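Local coordinates for protein alkaline serine protease AL20 (Nesterenkonia abyssinica, PDB 3CP7) that probably cleaves peptide bonds in proteins as a secreted, thermostable alkaline serine endopeptidase with a trypsin-like fold, at residues D20-V28 / G167-L175; F136-T147 / Q158-G166. All coordinates share one frame; numbering follows the deposited sequence.

In the fold
Strand 19-27 of the N-terminal closed antiparallel barrel supplies the first half of contact 1. Its partner, 167-175, arrives 138 residues later, after the chain has completed that barrel and begun the second six-stranded sheet, so contact 1 closes a long loop between the two halves of the trypsin-like fold. Contact 2 is nested inside this loop: after 136-147 only ten residues pass before 158-166 returns, closing a beta hairpin within the second sheet. Segment 158-166 then runs directly into 167-175. The centres of the contacts lie about 10 Å apart, and they touch where Trp173 CZ2 packs 3.7 Å from Ile160 CG1.

Contact 1 of 2, residues D20-V28 / G167-L175; sequences DFVCSANIV and GSSGGPWFL. With FMT (formic acid), chain C.
Cys23 and Ser24 meet the loop Gly167-Gly171 in a buried junction between the first barrel of the trypsin-like fold and the loop that enters strand 172-175 of the second sheet. The two strand segments are not sheet neighbours: their axes come no closer than 7.9 Å, at 44°. Two hydrogen bonds to Ser24 tie the loop down. Its backbone N donates to Ser169 O (2.8 Å), nearly in line with the C=O bond, and its OG donates to a lone pair of Gly167 O at 2.9 Å. Ser24 OG sits beside its own backbone N (chi1 -59°), which turns it to the loop; there it is gripped a second time, by Tyr130 N. A type II turn from Ser168 to Gly171 shapes the loop, and a side chain at Gly170 would collide with Ser24 O.

A formic acid, probably from the crystallisation liquor, occupies the site beside the loop. Its O2 takes a nearly straight bond from Gly167 N (2.7 Å), a weak one from Ser169 N, and one from Ser169 OG; the formic acid is also hydrogen-bonded to His41 NE2. This is consistent with an oxyanion hole beside a probable Ser169-His41-Asp91 triad. Further along, Asn26 CB packs on Pro172 CG at 3.8 Å; the Asn26 amide, held by His8, Gln183 and Ser113, brings ND2 to the edge of the Phe174 ring, 3.6 Å from CE2.

Contact 2 of 2, residues F136-T147 / Q158-G166; sequences FNGQELHSCHGT and QGIPCNMTG
The Phe136 ring presents its edge to 158-166, with Thr165 OG1 3.5 Å from Phe136 CD2 and Asn163 O 3.5 Å from Phe136 CE2, both near the ring plane. Within its own segment Phe136 reaches His142, where CE1 stands 3.4 Å above the centre of one face of the imidazole. Thr165 OG1 has its polar partner in Ala133 O, and Pro131 also touches the Phe136 side chain. An alanine in place of Phe136 would probably leave that face of His142 without its cover and open a gap beside Asn163 and Thr165.

Covalent closure comes from the disulfide Cys144-Cys162, whose SG atoms are 2.1 Å apart. Its chi3 of 64°, below the usual value near 90°, draws Cys144 CB and Cys162 CB to 3.4 Å. Met164 packs against the bridge. Its chain bends at chi3 (-73°), bringing CE back to 3.8 Å from Cys144 SG, while SD rests 3.6 Å from His142 O.

The two segments meet without direct hydrogen bonds, and three waters fill that role, linking Ser143 O to Asn163 OD1, His145 N to Pro161 O, and Thr147 O to Gly159 O. At Gly146 a CB would clash with Pro161 CG. With its strand segments at 119°, the arrangement is a splayed, water-bridged and disulfide-closed beta hairpin in the second sheet of a trypsin-like fold.

Contact 1 of 2, residues D20-V28 / G167-L175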
ATOM      1  N   ASP A  20     -23.206   1.729  -5.802  1.00 16.39           N
ATOM      2  CA  ASP A  20     -23.053   0.942  -4.575  1.00 15.89           C
ATOM      3  C   ASP A  20     -22.824  -0.527  -4.888  1.00 15.54           C
ATOM      4  O   ASP A  20     -23.496  -1.105  -5.751  1.00 15.76           O
ATOM      5  CB  ASP A  20     -24.288   1.091  -3.689  1.00 16.32           C
ATOM      6  CG  ASP A  20     -24.568   2.530  -3.321  1.00 17.79           C
ATOM      7  OD1 ASP A  20     -23.615   3.342  -3.297  1.00 18.89           O
ATOM      8  OD2 ASP A  20     -25.749   2.853  -3.060  1.00 21.17           O
ATOM      9  N   PHE A  21     -21.873  -1.122  -4.167  1.00 14.07           N
ATOM     10  CA  PHE A  21     -21.462  -2.499  -4.406  1.00 13.24           C
ATOM     11  C   PHE A  21     -21.365  -3.280  -3.104  1.00 12.18           C
ATOM     12  O   PHE A  21     -21.394  -2.706  -2.020  1.00 11.25           O
ATOM     13  CB  PHE A  21     -20.127  -2.526  -5.156  1.00 14.14           C
ATOM     14  CG  PHE A  21     -20.198  -1.902  -6.518  1.00 15.40           C
ATOM     15  CD1 PHE A  21     -19.958  -0.535  -6.682  1.00 15.96           C
ATOM     16  CD2 PHE A  21     -20.529  -2.672  -7.628  1.00 16.82           C
ATOM     17  CE1 PHE A  21     -20.055   0.054  -7.948  1.00 18.03           C
ATOM     18  CE2 PHE A  21     -20.617  -2.099  -8.899  1.00 17.63           C
ATOM     19  CZ  PHE A  21     -20.382  -0.733  -9.056  1.00 17.87           C
ATOM     20  N   VAL A  22     -21.255  -4.596  -3.235  1.00 11.75           N
ATOM     21  CA  VAL A  22     -21.129  -5.486  -2.091  1.00 12.01           C
ATOM     22  C   VAL A  22     -20.004  -6.506  -2.320  1.00 11.22           C
ATOM     23  O   VAL A  22     -19.670  -6.853  -3.451  1.00 11.92           O
ATOM     24  CB  VAL A  22     -22.491  -6.164  -1.758  1.00 12.17           C
ATOM     25  CG1 VAL A  22     -22.978  -7.041  -2.905  1.00 12.56           C
ATOM     26  CG2 VAL A  22     -22.425  -6.914  -0.476  1.00 17.07           C
ATOM     27  N   CYS A  23     -19.402  -6.948  -1.223  1.00 10.08           N
ATOM     28  CA  CYS A  23     -18.305  -7.919  -1.254  1.00  9.31           C
ATOM     29  C   CYS A  23     -18.393  -8.741   0.035  1.00  8.77           C
ATOM     30  O   CYS A  23     -19.420  -8.711   0.737  1.00  8.11           O
ATOM     31  CB  CYS A  23     -16.943  -7.208  -1.382  1.00  9.45           C
ATOM     32  SG  CYS A  23     -16.271  -7.079  -3.072  1.00 10.98           S
ATOM     33  N   SER A  24     -17.323  -9.469   0.347  1.00  7.78           N
ATOM     34  CA  SER A  24     -17.234 -10.238   1.581  1.00  7.87           C
ATOM     35  C   SER A  24     -15.836 -10.016   2.150  1.00  7.47           C
ATOM     36  O   SER A  24     -14.945  -9.516   1.460  1.00  7.69           O
ATOM     37  CB  SER A  24     -17.470 -11.717   1.279  1.00  8.15           C
ATOM     38  OG  SER A  24     -18.744 -11.933   0.674  1.00  8.53           O
ATOM     39  N   ALA A  25     -15.642 -10.388   3.413  1.00  7.45           N
ATOM     40  CA  ALA A  25     -14.335 -10.272   4.051  1.00  7.85           C
ATOM     41  C   ALA A  25     -14.286 -11.144   5.293  1.00  8.03           C
ATOM     42  O   ALA A  25     -15.278 -11.774   5.664  1.00  8.01           O
ATOM     43  CB  ALA A  25     -14.037  -8.820   4.409  1.00  7.99           C
ATOM     44  N   ASN A  26     -13.133 -11.154   5.956  1.00  7.73           N
ATOM     45  CA  ASN A  26     -12.939 -12.022   7.100  1.00  8.31           C
ATOM     46  C   ASN A  26     -11.954 -11.431   8.089  1.00  8.09           C
ATOM     47  O   ASN A  26     -10.887 -10.998   7.692  1.00  7.97           O
ATOM     48  CB  ASN A  26     -12.442 -13.389   6.618  1.00  8.21           C
ATOM     49  CG  ASN A  26     -12.366 -14.418   7.739  1.00  8.50           C
ATOM     50  OD1 ASN A  26     -13.369 -14.705   8.398  1.00  8.94           O
ATOM     51  ND2 ASN A  26     -11.176 -14.980   7.953  1.00  8.53           N
ATOM     52  N   ILE A  27     -12.307 -11.444   9.377  1.00  7.90           N
ATOM     53  CA  ILE A  27     -11.384 -10.987  10.417  1.00  8.16           C
ATOM     54  C   ILE A  27     -10.231 -11.976  10.559  1.00  8.06           C
ATOM     55  O   ILE A  27     -10.447 -13.157  10.849  1.00  8.62           O
ATOM     56  CB  ILE A  27     -12.064 -10.822  11.803  1.00  7.88           C
ATOM     57  CG1 ILE A  27     -13.288  -9.908  11.709  1.00  8.80           C
ATOM     58  CG2 ILE A  27     -11.054 -10.282  12.823  1.00  9.59           C
ATOM     59  CD1 ILE A  27     -14.131  -9.871  12.998  1.00  9.41           C
ATOM     60  N   VAL A  28      -9.013 -11.482  10.350  1.00  8.18           N
ATOM     61  CA  VAL A  28      -7.804 -12.285  10.534  1.00  8.52           C
ATOM     62  C   VAL A  28      -7.050 -11.771  11.755  1.00  8.54           C
ATOM     63  O   VAL A  28      -7.067 -10.574  12.047  1.00  8.90           O
ATOM     64  CB  VAL A  28      -6.897 -12.294   9.271  1.00  8.23           C
ATOM     65  CG1 VAL A  28      -7.572 -13.118   8.166  1.00  9.71           C
ATOM     66  CG2 VAL A  28      -6.538 -10.864   8.803  1.00  9.47           C
ATOM     67  N   GLY A 167     -20.531 -10.539  -5.266  1.00  9.98           N
ATOM     68  CA  GLY A 167     -20.791 -10.273  -3.853  1.00  9.58           C
ATOM     69  C   GLY A 167     -19.951 -11.194  -2.989  1.00  9.15           C
ATOM     70  O   GLY A 167     -19.643 -10.860  -1.835  1.00  9.36           O
ATOM     71  N   SER A 168     -19.600 -12.360  -3.524  1.00  9.13           N
ATOM     72  CA  SER A 168     -18.768 -13.318  -2.793  1.00  9.02           C
ATOM     73  C   SER A 168     -17.289 -12.924  -2.795  1.00  9.02           C
ATOM     74  O   SER A 168     -16.511 -13.427  -1.972  1.00  8.29           O
ATOM     75  CB  SER A 168     -18.949 -14.753  -3.322  1.00  9.31           C
ATOM     76  OG  SER A 168     -18.530 -14.858  -4.680  1.00  9.85           O
ATOM     77  N   SER A 169     -16.893 -12.037  -3.706  1.00  8.55           N
ATOM     78  CA  SER A 169     -15.492 -11.630  -3.774  1.00  8.40           C
ATOM     79  C   SER A 169     -15.029 -11.118  -2.434  1.00  7.72           C
ATOM     80  O   SER A 169     -15.772 -10.428  -1.729  1.00  7.55           O
ATOM     81  CB  SER A 169     -15.288 -10.523  -4.792  1.00  8.92           C
ATOM     82  OG  SER A 169     -15.473 -10.991  -6.114  1.00 10.37           O
ATOM     83  N   GLY A 170     -13.780 -11.428  -2.112  1.00  7.25           N
ATOM     84  CA  GLY A 170     -13.196 -11.022  -0.848  1.00  7.45           C
ATOM     85  C   GLY A 170     -13.428 -12.025   0.255  1.00  8.08           C
ATOM     86  O   GLY A 170     -12.770 -11.954   1.286  1.00  8.48           O
ATOM     87  N   GLY A 171     -14.367 -12.947   0.053  1.00  7.27           N
ATOM     88  CA  GLY A 171     -14.638 -13.986   1.054  1.00  7.70           C
ATOM     89  C   GLY A 171     -13.447 -14.907   1.237  1.00  7.51           C
ATOM     90  O   GLY A 171     -12.641 -15.074   0.331  1.00  7.09           O
ATOM     91  N   PRO A 172     -13.299 -15.479   2.433  1.00  7.68           N
ATOM     92  CA  PRO A 172     -12.101 -16.245   2.759  1.00  7.41           C
ATOM     93  C   PRO A 172     -12.064 -17.649   2.165  1.00  7.43           C
ATOM     94  O   PRO A 172     -13.107 -18.313   2.054  1.00  7.95           O
ATOM     95  CB  PRO A 172     -12.161 -16.345   4.284  1.00  7.54           C
ATOM     96  CG  PRO A 172     -13.638 -16.324   4.582  1.00  7.95           C
ATOM     97  CD  PRO A 172     -14.220 -15.357   3.581  1.00  7.83           C
ATOM     98  N   TRP A 173     -10.864 -18.090   1.796  1.00  7.62           N
ATOM     99  CA  TRP A 173     -10.591 -19.511   1.570  1.00  8.10           C
ATOM    100  C   TRP A 173      -9.856 -20.028   2.793  1.00  8.42           C
ATOM    101  O   TRP A 173      -8.783 -19.532   3.131  1.00  8.24           O
ATOM    102  CB  TRP A 173      -9.669 -19.705   0.377  1.00  8.12           C
ATOM    103  CG  TRP A 173     -10.261 -19.475  -0.972  1.00  7.72           C
ATOM    104  CD1 TRP A 173     -11.333 -18.673  -1.302  1.00  7.92           C
ATOM    105  CD2 TRP A 173      -9.765 -20.014  -2.205  1.00  8.72           C
ATOM    106  NE1 TRP A 173     -11.554 -18.726  -2.667  1.00  7.55           N
ATOM    107  CE2 TRP A 173     -10.595 -19.522  -3.239  1.00  7.49           C
ATOM    108  CE3 TRP A 173      -8.700 -20.875  -2.531  1.00  8.63           C
ATOM    109  CZ2 TRP A 173     -10.395 -19.868  -4.581  1.00  8.51           C
ATOM    110  CZ3 TRP A 173      -8.498 -21.208  -3.864  1.00  8.72           C
ATOM    111  CH2 TRP A 173      -9.338 -20.706  -4.872  1.00  9.00           C
ATOM    112  N   PHE A 174     -10.432 -21.030   3.448  1.00  8.97           N
ATOM    113  CA  PHE A 174      -9.775 -21.677   4.582  1.00  9.21           C
ATOM    114  C   PHE A 174      -9.220 -23.019   4.152  1.00  9.22           C
ATOM    115  O   PHE A 174      -9.892 -23.784   3.448  1.00 10.10           O
ATOM    116  CB  PHE A 174     -10.760 -21.890   5.733  1.00  9.26           C
ATOM    117  CG  PHE A 174     -11.376 -20.625   6.244  1.00  9.22           C
ATOM    118  CD1 PHE A 174     -12.735 -20.385   6.112  1.00  8.32           C
ATOM    119  CD2 PHE A 174     -10.582 -19.673   6.872  1.00  9.53           C
ATOM    120  CE1 PHE A 174     -13.295 -19.205   6.604  1.00  8.93           C
ATOM    121  CE2 PHE A 174     -11.136 -18.483   7.356  1.00  9.61           C
ATOM    122  CZ  PHE A 174     -12.491 -18.255   7.230  1.00  9.23           C
ATOM    123  N   LEU A 175      -7.986 -23.289   4.563  1.00  9.72           N
ATOM    124  CA  LEU A 175      -7.424 -24.623   4.400  1.00 10.41           C
ATOM    125  C   LEU A 175      -8.288 -25.638   5.146  1.00 10.84           C
ATOM    126  O   LEU A 175      -8.665 -25.411   6.297  1.00 11.26           O
ATOM    127  CB  LEU A 175      -5.980 -24.657   4.899  1.00 10.79           C
ATOM    128  CG  LEU A 175      -5.024 -23.900   3.975  1.00 10.83           C
ATOM    129  CD1 LEU A 175      -3.731 -23.515   4.688  1.00 12.61           C
ATOM    130  CD2 LEU A 175      -4.736 -24.713   2.726  1.00 12.74           C
TER
HETATM  131  C   FMT C 219     -17.892  -8.842  -6.342  1.00 13.46           C
HETATM  132  O1  FMT C 219     -16.867  -8.316  -6.809  1.00 13.54           O
HETATM  133  O2  FMT C 219     -17.985 -10.054  -6.134  1.00 12.36           O

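Contact 2 of 2, residues F136-T147 / Q158-G166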
ATOM      1  N   PHE A 136     -28.717 -16.204  -5.665  1.00 18.01           N
ATOM      2  CA  PHE A 136     -28.432 -15.772  -4.306  1.00 16.83           C
ATOM      3  C   PHE A 136     -28.996 -14.373  -4.095  1.00 15.97           C
ATOM      4  O   PHE A 136     -29.300 -13.673  -5.058  1.00 17.03           O
ATOM      5  CB  PHE A 136     -26.926 -15.840  -4.035  1.00 16.76           C
ATOM      6  CG  PHE A 136     -26.336 -17.217  -4.236  1.00 16.40           C
ATOM      7  CD1 PHE A 136     -26.558 -18.229  -3.309  1.00 17.21           C
ATOM      8  CD2 PHE A 136     -25.567 -17.507  -5.363  1.00 16.79           C
ATOM      9  CE1 PHE A 136     -26.017 -19.497  -3.495  1.00 17.92           C
ATOM     10  CE2 PHE A 136     -25.026 -18.772  -5.555  1.00 17.84           C
ATOM     11  CZ  PHE A 136     -25.244 -19.767  -4.617  1.00 17.59           C
ATOM     12  N   ASN A 137     -29.166 -13.979  -2.836  1.00 14.71           N
ATOM     13  CA  ASN A 137     -29.835 -12.718  -2.531  1.00 14.17           C
ATOM     14  C   ASN A 137     -28.989 -11.761  -1.707  1.00 13.41           C
ATOM     15  O   ASN A 137     -29.456 -10.698  -1.309  1.00 13.45           O
ATOM     16  CB  ASN A 137     -31.198 -12.970  -1.866  1.00 14.13           C
ATOM     17  CG  ASN A 137     -31.083 -13.686  -0.528  1.00 15.56           C
ATOM     18  OD1 ASN A 137     -30.003 -13.772   0.060  1.00 15.00           O
ATOM     19  ND2 ASN A 137     -32.203 -14.219  -0.042  1.00 16.43           N
ATOM     20  N   GLY A 138     -27.739 -12.151  -1.456  1.00 12.91           N
ATOM     21  CA  GLY A 138     -26.798 -11.286  -0.740  1.00 12.23           C
ATOM     22  C   GLY A 138     -26.935 -11.342   0.767  1.00 12.33           C
ATOM     23  O   GLY A 138     -26.130 -10.748   1.484  1.00 12.46           O
ATOM     24  N   GLN A 139     -27.952 -12.055   1.245  1.00 11.87           N
ATOM     25  CA  GLN A 139     -28.321 -12.022   2.658  1.00 12.35           C
ATOM     26  C   GLN A 139     -27.748 -13.169   3.471  1.00 12.38           C
ATOM     27  O   GLN A 139     -27.822 -13.147   4.706  1.00 12.41           O
ATOM     28  CB  GLN A 139     -29.850 -12.017   2.788  1.00 12.51           C
ATOM     29  CG  GLN A 139     -30.521 -10.873   2.051  1.00 14.26           C
ATOM     30  CD  GLN A 139     -29.873  -9.531   2.342  1.00 15.23           C
ATOM     31  OE1 GLN A 139     -29.848  -9.077   3.485  1.00 15.93           O
ATOM     32  NE2 GLN A 139     -29.331  -8.897   1.306  1.00 16.72           N
ATOM     33  N   GLU A 140     -27.186 -14.156   2.780  1.00 12.33           N
ATOM     34  CA  GLU A 140     -26.825 -15.444   3.359  1.00 13.38           C
ATOM     35  C   GLU A 140     -25.349 -15.748   3.188  1.00 12.77           C
ATOM     36  O   GLU A 140     -24.734 -15.377   2.185  1.00 12.38           O
ATOM     37  CB  GLU A 140     -27.631 -16.565   2.702  1.00 13.42           C
ATOM     38  CG  GLU A 140     -29.141 -16.428   2.863  1.00 14.99           C
ATOM     39  CD  GLU A 140     -29.909 -17.613   2.312  1.00 15.53           C
ATOM     40  OE1 GLU A 140     -29.289 -18.627   1.926  1.00 18.53           O
ATOM     41  OE2 GLU A 140     -31.152 -17.539   2.282  1.00 16.45           O
ATOM     42  N   LEU A 141     -24.790 -16.445   4.166  1.00 12.34           N
ATOM     43  CA  LEU A 141     -23.446 -16.983   4.047  1.00 12.26           C
ATOM     44  C   LEU A 141     -23.514 -18.293   3.272  1.00 12.39           C
ATOM     45  O   LEU A 141     -24.236 -19.219   3.658  1.00 12.94           O
ATOM     46  CB  LEU A 141     -22.852 -17.209   5.432  1.00 12.11           C
ATOM     47  CG  LEU A 141     -21.429 -17.760   5.470  1.00 11.97           C
ATOM     48  CD1 LEU A 141     -20.424 -16.718   4.971  1.00 12.33           C
ATOM     49  CD2 LEU A 141     -21.100 -18.198   6.895  1.00 12.92           C
ATOM     50  N   HIS A 142     -22.784 -18.353   2.165  1.00 11.84           N
ATOM     51  CA  HIS A 142     -22.679 -19.567   1.379  1.00 11.87           C
ATOM     52  C   HIS A 142     -21.249 -20.077   1.330  1.00 11.71           C
ATOM     53  O   HIS A 142     -20.304 -19.354   1.674  1.00 10.10           O
ATOM     54  CB  HIS A 142     -23.243 -19.344  -0.027  1.00 12.02           C
ATOM     55  CG  HIS A 142     -24.732 -19.233  -0.044  1.00 14.41           C
ATOM     56  ND1 HIS A 142     -25.554 -20.332  -0.168  1.00 16.54           N
ATOM     57  CD2 HIS A 142     -25.548 -18.164   0.106  1.00 15.85           C
ATOM     58  CE1 HIS A 142     -26.814 -19.940  -0.120  1.00 17.92           C
ATOM     59  NE2 HIS A 142     -26.839 -18.631   0.047  1.00 17.10           N
ATOM     60  N   SER A 143     -21.088 -21.322   0.907  1.00 11.67           N
ATOM     61  CA  SER A 143     -19.777 -21.956   0.878  1.00 12.18           C
ATOM     62  C   SER A 143     -19.553 -22.788  -0.371  1.00 12.45           C
ATOM     63  O   SER A 143     -20.517 -23.221  -1.028  1.00 12.46           O
ATOM     64  CB  SER A 143     -19.579 -22.834   2.115  1.00 13.12           C
ATOM     65  OG  SER A 143     -20.419 -23.976   2.056  1.00 14.01           O
ATOM     66  N   CYS A 144     -18.278 -23.023  -0.656  1.00 11.95           N
ATOM     67  CA  CYS A 144     -17.827 -23.933  -1.707  1.00 12.65           C
ATOM     68  C   CYS A 144     -16.684 -24.728  -1.119  1.00 12.33           C
ATOM     69  O   CYS A 144     -15.997 -24.254  -0.214  1.00 12.02           O
ATOM     70  CB  CYS A 144     -17.332 -23.159  -2.928  1.00 13.34           C
ATOM     71  SG  CYS A 144     -18.587 -22.154  -3.711  1.00 14.47           S
ATOM     72  N   HIS A 145     -16.482 -25.940  -1.625  1.00 12.81           N
ATOM     73  CA  HIS A 145     -15.475 -26.835  -1.092  1.00 13.00           C
ATOM     74  C   HIS A 145     -14.849 -27.609  -2.221  1.00 13.12           C
ATOM     75  O   HIS A 145     -15.553 -28.087  -3.113  1.00 13.87           O
ATOM     76  CB  HIS A 145     -16.100 -27.800  -0.080  1.00 12.97           C
ATOM     77  CG  HIS A 145     -16.813 -27.107   1.035  1.00 13.43           C
ATOM     78  ND1 HIS A 145     -18.146 -26.761   0.974  1.00 14.69           N
ATOM     79  CD2 HIS A 145     -16.360 -26.663   2.228  1.00 12.09           C
ATOM     80  CE1 HIS A 145     -18.484 -26.138   2.091  1.00 13.13           C
ATOM     81  NE2 HIS A 145     -17.416 -26.058   2.863  1.00 14.48           N
ATOM     82  N   GLY A 146     -13.530 -27.737  -2.183  1.00 12.44           N
ATOM     83  CA  GLY A 146     -12.858 -28.502  -3.206  1.00 12.75           C
ATOM     84  C   GLY A 146     -11.365 -28.354  -3.204  1.00 12.61           C
ATOM     85  O   GLY A 146     -10.801 -27.562  -2.440  1.00 12.32           O
ATOM     86  N   THR A 147     -10.724 -29.130  -4.068  1.00 12.43           N
ATOM     87  CA  THR A 147      -9.286 -29.098  -4.226  1.00 12.95           C
ATOM     88  C   THR A 147      -8.893 -28.067  -5.272  1.00 12.43           C
ATOM     89  O   THR A 147      -9.472 -28.016  -6.365  1.00 12.97           O
ATOM     90  CB  THR A 147      -8.756 -30.502  -4.590  1.00 12.90           C
ATOM     91  OG1 THR A 147      -9.079 -31.399  -3.519  1.00 15.21           O
ATOM     92  CG2 THR A 147      -7.247 -30.497  -4.797  1.00 14.31           C
ATOM     93  N   GLN A 158      -5.242 -19.898  -8.266  1.00  8.71           N
ATOM     94  CA  GLN A 158      -5.781 -21.260  -8.233  1.00  8.82           C
ATOM     95  C   GLN A 158      -7.291 -21.212  -8.288  1.00  9.34           C
ATOM     96  O   GLN A 158      -7.902 -20.233  -7.854  1.00  9.00           O
ATOM     97  CB  GLN A 158      -5.355 -21.994  -6.964  1.00  9.57           C
ATOM     98  CG  GLN A 158      -3.858 -22.056  -6.751  1.00 10.07           C
ATOM     99  CD  GLN A 158      -3.503 -22.952  -5.586  1.00 11.23           C
ATOM    100  OE1 GLN A 158      -3.129 -24.108  -5.775  1.00 11.19           O
ATOM    101  NE2 GLN A 158      -3.661 -22.445  -4.373  1.00 10.46           N
ATOM    102  N   GLY A 159      -7.885 -22.279  -8.814  1.00  9.42           N
ATOM    103  CA  GLY A 159      -9.327 -22.371  -8.921  1.00  9.66           C
ATOM    104  C   GLY A 159      -9.884 -23.525  -8.125  1.00  9.63           C
ATOM    105  O   GLY A 159      -9.238 -24.567  -7.982  1.00  9.22           O
ATOM    106  N   ILE A 160     -11.086 -23.324  -7.593  1.00 10.13           N
ATOM    107  CA  ILE A 160     -11.850 -24.402  -6.968  1.00 10.42           C
ATOM    108  C   ILE A 160     -13.267 -24.464  -7.537  1.00 10.51           C
ATOM    109  O   ILE A 160     -13.803 -23.455  -7.972  1.00  9.90           O
ATOM    110  CB  ILE A 160     -11.932 -24.250  -5.417  1.00 10.80           C
ATOM    111  CG1 ILE A 160     -12.553 -22.895  -5.007  1.00 10.41           C
ATOM    112  CG2 ILE A 160     -10.559 -24.456  -4.791  1.00 10.34           C
ATOM    113  CD1 ILE A 160     -12.825 -22.739  -3.506  1.00 12.38           C
ATOM    114  N   PRO A 161     -13.897 -25.652  -7.512  1.00 11.10           N
ATOM    115  CA  PRO A 161     -15.301 -25.702  -7.923  1.00 11.38           C
ATOM    116  C   PRO A 161     -16.163 -24.870  -6.975  1.00 11.20           C
ATOM    117  O   PRO A 161     -16.084 -25.044  -5.751  1.00 11.39           O
ATOM    118  CB  PRO A 161     -15.657 -27.194  -7.821  1.00 11.84           C
ATOM    119  CG  PRO A 161     -14.620 -27.798  -6.932  1.00 13.56           C
ATOM    120  CD  PRO A 161     -13.373 -26.973  -7.106  1.00 11.45           C
ATOM    121  N   CYS A 162     -16.955 -23.957  -7.529  1.00 11.09           N
ATOM    122  CA  CYS A 162     -17.702 -23.012  -6.706  1.00 11.34           C
ATOM    123  C   CYS A 162     -18.739 -22.273  -7.513  1.00 11.75           C
ATOM    124  O   CYS A 162     -18.413 -21.669  -8.529  1.00 11.64           O
ATOM    125  CB  CYS A 162     -16.736 -21.988  -6.101  1.00 11.62           C
ATOM    126  SG  CYS A 162     -17.502 -20.864  -4.930  1.00 12.40           S
ATOM    127  N   ASN A 163     -19.976 -22.290  -7.036  1.00 11.52           N
ATOM    128  CA  ASN A 163     -21.081 -21.669  -7.756  1.00 11.91           C
ATOM    129  C   ASN A 163     -21.434 -20.257  -7.271  1.00 11.87           C
ATOM    130  O   ASN A 163     -22.405 -19.682  -7.735  1.00 12.14           O
ATOM    131  CB  ASN A 163     -22.323 -22.583  -7.731  1.00 12.13           C
ATOM    132  CG  ASN A 163     -22.927 -22.701  -6.346  1.00 13.73           C
ATOM    133  OD1 ASN A 163     -22.356 -22.237  -5.364  1.00 14.52           O
ATOM    134  ND2 ASN A 163     -24.093 -23.335  -6.264  1.00 17.40           N
ATOM    135  N   MET A 164     -20.641 -19.697  -6.347  1.00 10.87           N
ATOM    136  CA  MET A 164     -20.968 -18.379  -5.798  1.00 11.67           C
ATOM    137  C   MET A 164     -20.787 -17.261  -6.824  1.00 12.03           C
ATOM    138  O   MET A 164     -19.879 -17.317  -7.654  1.00 13.34           O
ATOM    139  CB  MET A 164     -20.160 -18.073  -4.532  1.00 11.28           C
ATOM    140  CG  MET A 164     -20.559 -18.942  -3.348  1.00 11.42           C
ATOM    141  SD  MET A 164     -19.907 -18.370  -1.757  1.00 11.64           S
ATOM    142  CE  MET A 164     -18.161 -18.795  -1.886  1.00 13.65           C
ATOM    143  N   THR A 165     -21.649 -16.251  -6.712  1.00 12.52           N
ATOM    144  CA  THR A 165     -21.794 -15.169  -7.685  1.00 13.25           C
ATOM    145  C   THR A 165     -21.246 -13.849  -7.127  1.00 12.53           C
ATOM    146  O   THR A 165     -20.738 -13.807  -6.002  1.00 12.32           O
ATOM    147  CB  THR A 165     -23.297 -14.985  -8.065  1.00 13.08           C
ATOM    148  OG1 THR A 165     -24.053 -14.712  -6.872  1.00 13.93           O
ATOM    149  CG2 THR A 165     -23.857 -16.223  -8.758  1.00 15.34           C
ATOM    150  N   GLY A 166     -21.365 -12.770  -7.898  1.00 11.75           N
ATOM    151  CA  GLY A 166     -20.902 -11.444  -7.481  1.00 10.80           C
ATOM    152  C   GLY A 166     -21.410 -11.117  -6.088  1.00 10.56           C
ATOM    153  O   GLY A 166     -22.563 -11.397  -5.768  1.00 10.52           O
TER
HETATM  154  O   HOH W   1     -22.509 -21.874  -2.674  1.00 18.47           O
HETATM  155  O   HOH W   2     -18.022 -26.306  -4.274  1.00 19.99           O
HETATM  156  O   HOH W   3     -10.159 -27.259  -9.032  1.00 17.72           O